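Local coordinates for protein methyltransferase 1 (Methanosarcina barkeri, PDB 2I2X) that transfers the methyl group of methanol to the cobalt of a corrinoid carried by its partner protein MtaC, a step of methanogenesis from methanol, at residues A51-E63 / V88-V101. Residues are numbered along the deposited sequence; the frame is centred on the assembly and turned at random.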
loop_
_atom_site.group_PDB
_atom_site.type_symbol
_atom_site.label_atom_id
_atom_site.label_comp_id
_atom_site.label_asym_id
_atom_site.label_seq_id
_atom_site.Cartn_x
_atom_site.Cartn_y
_atom_site.Cartn_z
ATOM N N ALA A 51 10.893 -12.334 -13.172
ATOM C CA ALA A 51 9.842 -13.250 -13.633
ATOM C C ALA A 51 9.708 -13.262 -15.161
ATOM O O ALA A 51 9.180 -14.206 -15.732
ATOM C CB ALA A 51 8.497 -12.949 -12.958
ATOM N N GLY A 52 10.202 -12.224 -15.818
ATOM C CA GLY A 52 10.170 -12.172 -17.269
ATOM C C GLY A 52 11.231 -12.989 -18.009
ATOM O O GLY A 52 11.199 -13.054 -19.237
ATOM N N ALA A 53 12.170 -13.616 -17.292
ATOM C CA ALA A 53 13.187 -14.460 -17.949
ATOM C C ALA A 53 12.548 -15.476 -18.912
ATOM O O ALA A 53 12.655 -15.333 -20.132
ATOM C CB ALA A 53 14.089 -15.169 -16.919
ATOM N N SER A 54 11.852 -16.465 -18.359
ATOM C CA SER A 54 11.206 -17.501 -19.146
ATOM C C SER A 54 9.710 -17.470 -18.925
ATOM O O SER A 54 9.239 -16.947 -17.916
ATOM C CB SER A 54 11.721 -18.870 -18.715
ATOM O OG SER A 54 11.353 -19.151 -17.367
ATOM N N LYS A 55 8.980 -18.080 -19.852
ATOM C CA LYS A 55 7.557 -18.283 -19.727
ATOM C C LYS A 55 7.164 -18.971 -18.429
ATOM O O LYS A 55 6.147 -18.645 -17.827
ATOM C CB LYS A 55 7.061 -19.109 -20.894
ATOM C CG LYS A 55 5.568 -19.227 -20.949
ATOM C CD LYS A 55 5.114 -19.955 -22.169
ATOM C CE LYS A 55 5.198 -21.442 -21.969
ATOM N NZ LYS A 55 4.235 -22.064 -22.884
ATOM N N GLU A 56 7.976 -19.910 -17.977
ATOM C CA GLU A 56 7.597 -20.727 -16.829
ATOM C C GLU A 56 7.703 -19.942 -15.509
ATOM O O GLU A 56 6.867 -20.094 -14.613
ATOM C CB GLU A 56 8.415 -22.025 -16.801
ATOM C CG GLU A 56 8.103 -23.012 -17.982
ATOM C CD GLU A 56 8.426 -22.486 -19.450
ATOM O OE1 GLU A 56 9.453 -21.759 -19.695
ATOM O OE2 GLU A 56 7.628 -22.835 -20.367
ATOM N N LYS A 57 8.730 -19.103 -15.412
ATOM C CA LYS A 57 8.908 -18.207 -14.273
ATOM C C LYS A 57 7.769 -17.181 -14.213
ATOM O O LYS A 57 7.303 -16.842 -13.129
ATOM C CB LYS A 57 10.266 -17.494 -14.341
ATOM C CG LYS A 57 11.452 -18.298 -13.805
ATOM C CD LYS A 57 12.776 -17.840 -14.446
ATOM C CE LYS A 57 13.990 -18.353 -13.654
ATOM N NZ LYS A 57 15.302 -17.908 -14.236
ATOM N N LEU A 58 7.333 -16.707 -15.383
ATOM C CA LEU A 58 6.218 -15.788 -15.502
ATOM C C LEU A 58 4.894 -16.392 -15.035
ATOM O O LEU A 58 4.196 -15.808 -14.204
ATOM C CB LEU A 58 6.098 -15.336 -16.948
ATOM C CG LEU A 58 5.371 -14.022 -17.173
ATOM C CD1 LEU A 58 5.863 -12.937 -16.219
ATOM C CD2 LEU A 58 5.523 -13.579 -18.620
ATOM N N ILE A 59 4.560 -17.556 -15.587
ATOM C CA ILE A 59 3.405 -18.345 -15.167
ATOM C C ILE A 59 3.443 -18.597 -13.661
ATOM O O ILE A 59 2.433 -18.479 -12.967
ATOM C CB ILE A 59 3.349 -19.690 -15.930
ATOM C CG1 ILE A 59 2.942 -19.447 -17.389
ATOM C CG2 ILE A 59 2.405 -20.670 -15.231
ATOM C CD1 ILE A 59 3.062 -20.667 -18.337
ATOM N N LYS A 60 4.626 -18.906 -13.160
ATOM C CA LYS A 60 4.827 -19.140 -11.739
ATOM C C LYS A 60 4.492 -17.901 -10.883
ATOM O O LYS A 60 3.749 -18.003 -9.907
ATOM C CB LYS A 60 6.263 -19.640 -11.493
ATOM C CG LYS A 60 6.561 -20.041 -10.079
ATOM C CD LYS A 60 5.601 -21.094 -9.602
ATOM C CE LYS A 60 5.954 -21.554 -8.188
ATOM N NZ LYS A 60 4.948 -22.570 -7.725
ATOM N N GLU A 61 5.039 -16.749 -11.260
ATOM C CA GLU A 61 4.804 -15.504 -10.542
ATOM C C GLU A 61 3.295 -15.199 -10.471
ATOM O O GLU A 61 2.782 -14.861 -9.393
ATOM C CB GLU A 61 5.579 -14.360 -11.196
ATOM C CG GLU A 61 5.482 -13.022 -10.501
ATOM C CD GLU A 61 6.658 -12.759 -9.563
ATOM O OE1 GLU A 61 7.092 -13.723 -8.875
ATOM O OE2 GLU A 61 7.144 -11.588 -9.504
ATOM N N TYR A 62 2.598 -15.357 -11.602
ATOM C CA TYR A 62 1.166 -15.122 -11.659
ATOM C C TYR A 62 0.382 -16.126 -10.823
ATOM O O TYR A 62 -0.660 -15.784 -10.253
ATOM C CB TYR A 62 0.641 -15.079 -13.104
ATOM C CG TYR A 62 0.958 -13.799 -13.840
ATOM C CD1 TYR A 62 0.408 -12.580 -13.438
ATOM C CD2 TYR A 62 1.772 -13.812 -14.963
ATOM C CE1 TYR A 62 0.683 -11.386 -14.130
ATOM C CE2 TYR A 62 2.069 -12.637 -15.671
ATOM C CZ TYR A 62 1.519 -11.419 -15.248
ATOM O OH TYR A 62 1.816 -10.269 -15.939
ATOM N N GLU A 63 0.874 -17.358 -10.745
ATOM C CA GLU A 63 0.277 -18.327 -9.833
ATOM C C GLU A 63 0.418 -17.872 -8.397
ATOM O O GLU A 63 -0.503 -18.031 -7.596
ATOM C CB GLU A 63 0.877 -19.712 -10.018
ATOM C CG GLU A 63 0.280 -20.397 -11.219
ATOM C CD GLU A 63 0.784 -21.802 -11.447
ATOM O OE1 GLU A 63 1.981 -22.071 -11.257
ATOM O OE2 GLU A 63 -0.033 -22.646 -11.852
ATOM N N VAL A 88 2.369 -8.009 -19.674
ATOM C CA VAL A 88 3.709 -7.563 -20.084
ATOM C C VAL A 88 3.803 -7.816 -21.595
ATOM O O VAL A 88 3.117 -8.699 -22.121
ATOM C CB VAL A 88 4.868 -8.316 -19.364
ATOM C CG1 VAL A 88 4.855 -8.043 -17.872
ATOM C CG2 VAL A 88 4.816 -9.795 -19.661
ATOM N N GLN A 89 4.653 -7.071 -22.292
ATOM C CA GLN A 89 4.619 -7.062 -23.769
ATOM C C GLN A 89 4.761 -8.469 -24.338
ATOM O O GLN A 89 4.092 -8.824 -25.330
ATOM C CB GLN A 89 5.673 -6.112 -24.350
ATOM C CG GLN A 89 7.135 -6.472 -23.995
ATOM C CD GLN A 89 7.713 -7.627 -24.851
ATOM O OE1 GLN A 89 7.213 -7.939 -25.957
ATOM N NE2 GLN A 89 8.761 -8.271 -24.331
ATOM N N GLN A 90 5.597 -9.276 -23.687
ATOM C CA GLN A 90 5.888 -10.610 -24.188
ATOM C C GLN A 90 4.686 -11.531 -24.173
ATOM O O GLN A 90 4.624 -12.463 -24.971
ATOM C CB GLN A 90 7.102 -11.251 -23.491
ATOM C CG GLN A 90 6.978 -11.416 -21.989
ATOM C CD GLN A 90 7.819 -10.404 -21.196
ATOM O OE1 GLN A 90 7.708 -9.175 -21.362
ATOM N NE2 GLN A 90 8.655 -10.932 -20.307
ATOM N N MET A 91 3.717 -11.242 -23.307
ATOM C CA MET A 91 2.491 -12.046 -23.228
ATOM C C MET A 91 1.545 -11.799 -24.398
ATOM O O MET A 91 0.645 -12.605 -24.670
ATOM C CB MET A 91 1.751 -11.767 -21.929
ATOM C CG MET A 91 2.444 -12.355 -20.717
ATOM S SD MET A 91 1.897 -11.640 -19.168
ATOM C CE MET A 91 0.171 -12.160 -19.125
ATOM N N SER A 92 1.736 -10.665 -25.060
ATOM C CA SER A 92 0.864 -10.275 -26.141
ATOM C C SER A 92 1.508 -10.597 -27.479
ATOM O O SER A 92 0.823 -11.045 -28.388
ATOM C CB SER A 92 0.544 -8.782 -26.056
ATOM O OG SER A 92 -0.278 -8.514 -24.956
ATOM N N ASN A 93 2.821 -10.360 -27.574
ATOM C CA ASN A 93 3.621 -10.679 -28.760
ATOM C C ASN A 93 3.701 -12.165 -29.051
ATOM O O ASN A 93 3.830 -12.562 -30.201
ATOM C CB ASN A 93 5.016 -10.064 -28.665
ATOM C CG ASN A 93 5.001 -8.552 -28.888
ATOM O OD1 ASN A 93 4.510 -8.065 -29.909
ATOM N ND2 ASN A 93 5.516 -7.804 -27.918
ATOM N N ASN A 94 3.588 -12.978 -28.003
ATOM C CA ASN A 94 3.442 -14.428 -28.124
ATOM C C ASN A 94 2.103 -14.804 -27.534
ATOM O O ASN A 94 2.008 -15.099 -26.332
ATOM C CB ASN A 94 4.561 -15.155 -27.380
ATOM C CG ASN A 94 5.934 -14.592 -27.705
ATOM O OD1 ASN A 94 6.496 -14.866 -28.776
ATOM N ND2 ASN A 94 6.482 -13.782 -26.792
ATOM N N PRO A 95 1.050 -14.785 -28.363
ATOM C CA PRO A 95 -0.302 -15.037 -27.828
ATOM C C PRO A 95 -0.435 -16.201 -26.818
ATOM O O PRO A 95 -1.177 -16.080 -25.842
ATOM C CB PRO A 95 -1.140 -15.286 -29.088
ATOM C CG PRO A 95 -0.440 -14.474 -30.140
ATOM C CD PRO A 95 1.034 -14.518 -29.813
ATOM N N SER A 96 0.270 -17.301 -27.034
ATOM C CA SER A 96 0.093 -18.486 -26.189
ATOM C C SER A 96 0.624 -18.240 -24.748
ATOM O O SER A 96 0.180 -18.868 -23.806
ATOM C CB SER A 96 0.732 -19.722 -26.836
ATOM O OG SER A 96 2.160 -19.602 -26.865
ATOM N N TRP A 97 1.557 -17.307 -24.598
ATOM C CA TRP A 97 2.019 -16.890 -23.270
ATOM C C TRP A 97 0.880 -16.313 -22.421
ATOM O O TRP A 97 0.594 -16.794 -21.321
ATOM C CB TRP A 97 3.147 -15.874 -23.388
ATOM C CG TRP A 97 4.491 -16.462 -23.760
ATOM C CD1 TRP A 97 4.754 -17.398 -24.732
ATOM C CD2 TRP A 97 5.755 -16.120 -23.184
ATOM N NE1 TRP A 97 6.091 -17.673 -24.769
ATOM C CE2 TRP A 97 6.733 -16.902 -23.832
ATOM C CE3 TRP A 97 6.154 -15.246 -22.158
ATOM C CZ2 TRP A 97 8.095 -16.832 -23.495
ATOM C CZ3 TRP A 97 7.515 -15.171 -21.833
ATOM C CH2 TRP A 97 8.464 -15.970 -22.496
ATOM N N GLY A 98 0.221 -15.293 -22.935
ATOM C CA GLY A 98 -0.948 -14.758 -22.274
ATOM C C GLY A 98 -2.010 -15.815 -22.045
ATOM O O GLY A 98 -2.620 -15.850 -20.979
ATOM N N ALA A 99 -2.230 -16.690 -23.027
ATOM C CA ALA A 99 -3.232 -17.754 -22.866
ATOM C C ALA A 99 -2.909 -18.650 -21.664
ATOM O O ALA A 99 -3.790 -19.044 -20.910
ATOM C CB ALA A 99 -3.321 -18.587 -24.123
ATOM N N GLU A 100 -1.636 -18.963 -21.497
ATOM C CA GLU A 100 -1.246 -19.928 -20.509
ATOM C C GLU A 100 -1.219 -19.317 -19.118
ATOM O O GLU A 100 -1.547 -19.989 -18.144
ATOM C CB GLU A 100 0.090 -20.566 -20.869
ATOM C CG GLU A 100 -0.040 -21.639 -21.922
ATOM C CD GLU A 100 1.305 -22.230 -22.314
ATOM O OE1 GLU A 100 2.048 -22.728 -21.420
ATOM O OE2 GLU A 100 1.611 -22.202 -23.528
ATOM N N VAL A 101 -0.859 -18.046 -19.025
ATOM C CA VAL A 101 -1.067 -17.337 -17.775
ATOM C C VAL A 101 -2.567 -17.326 -17.432
ATOM O O VAL A 101 -2.958 -17.616 -16.300
ATOM C CB VAL A 101 -0.491 -15.911 -17.812
ATOM C CG1 VAL A 101 -0.891 -15.134 -16.551
ATOM C CG2 VAL A 101 1.031 -15.946 -17.989
#
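Lys55 lies across Trp97 and reaches past it to Glu100. Its NZ donates to both carboxylate oxygens of Glu100, 2.7 Å from OE1 and 2.7 Å from OE2, on the syn side and 30° out of the carboxylate plane. This two-pronged salt bridge gives each oxygen a donor. The Lys55 chain runs straight to CD, then bends at chi3 (82°), which turns NZ toward the acid. Lys55 CD makes a CH-pi contact over the five-membered ring of Trp97, 3.6 Å from its centroid. Asn94 ND2 lies over the opposite ring face and donates to Gln90 O at 2.9 Å, on a lone pair; Asn94 N also donates to that oxygen. Without the indole, for instance with an alanine here, the Lys55 methylenes would probably lose the face they lie on, Leu58 CD2 would lose the ring edge it meets, and the ammonium could swing off Glu100 more easily. Helices 55-76 and 95-116 are successive helices of the TIM barrel of MtaB; strand 80-86 and the short helix 89-93 lie between them. Their facing segments cross at -31°. Ser54 is the N-cap of the first, its OG accepting from Lys57 N. Deeper in, Leu58 CD2 also meets Met91 CG at 3.9 Å. Met91 SD makes an oblique Met-aromatic contact with the Tyr62 ring, 4.8 Å from its centroid, while Val101 CG1 packs 3.4 Å from Tyr62 CD2. Tyr45, Pro47 and Thr85 also touch Tyr62.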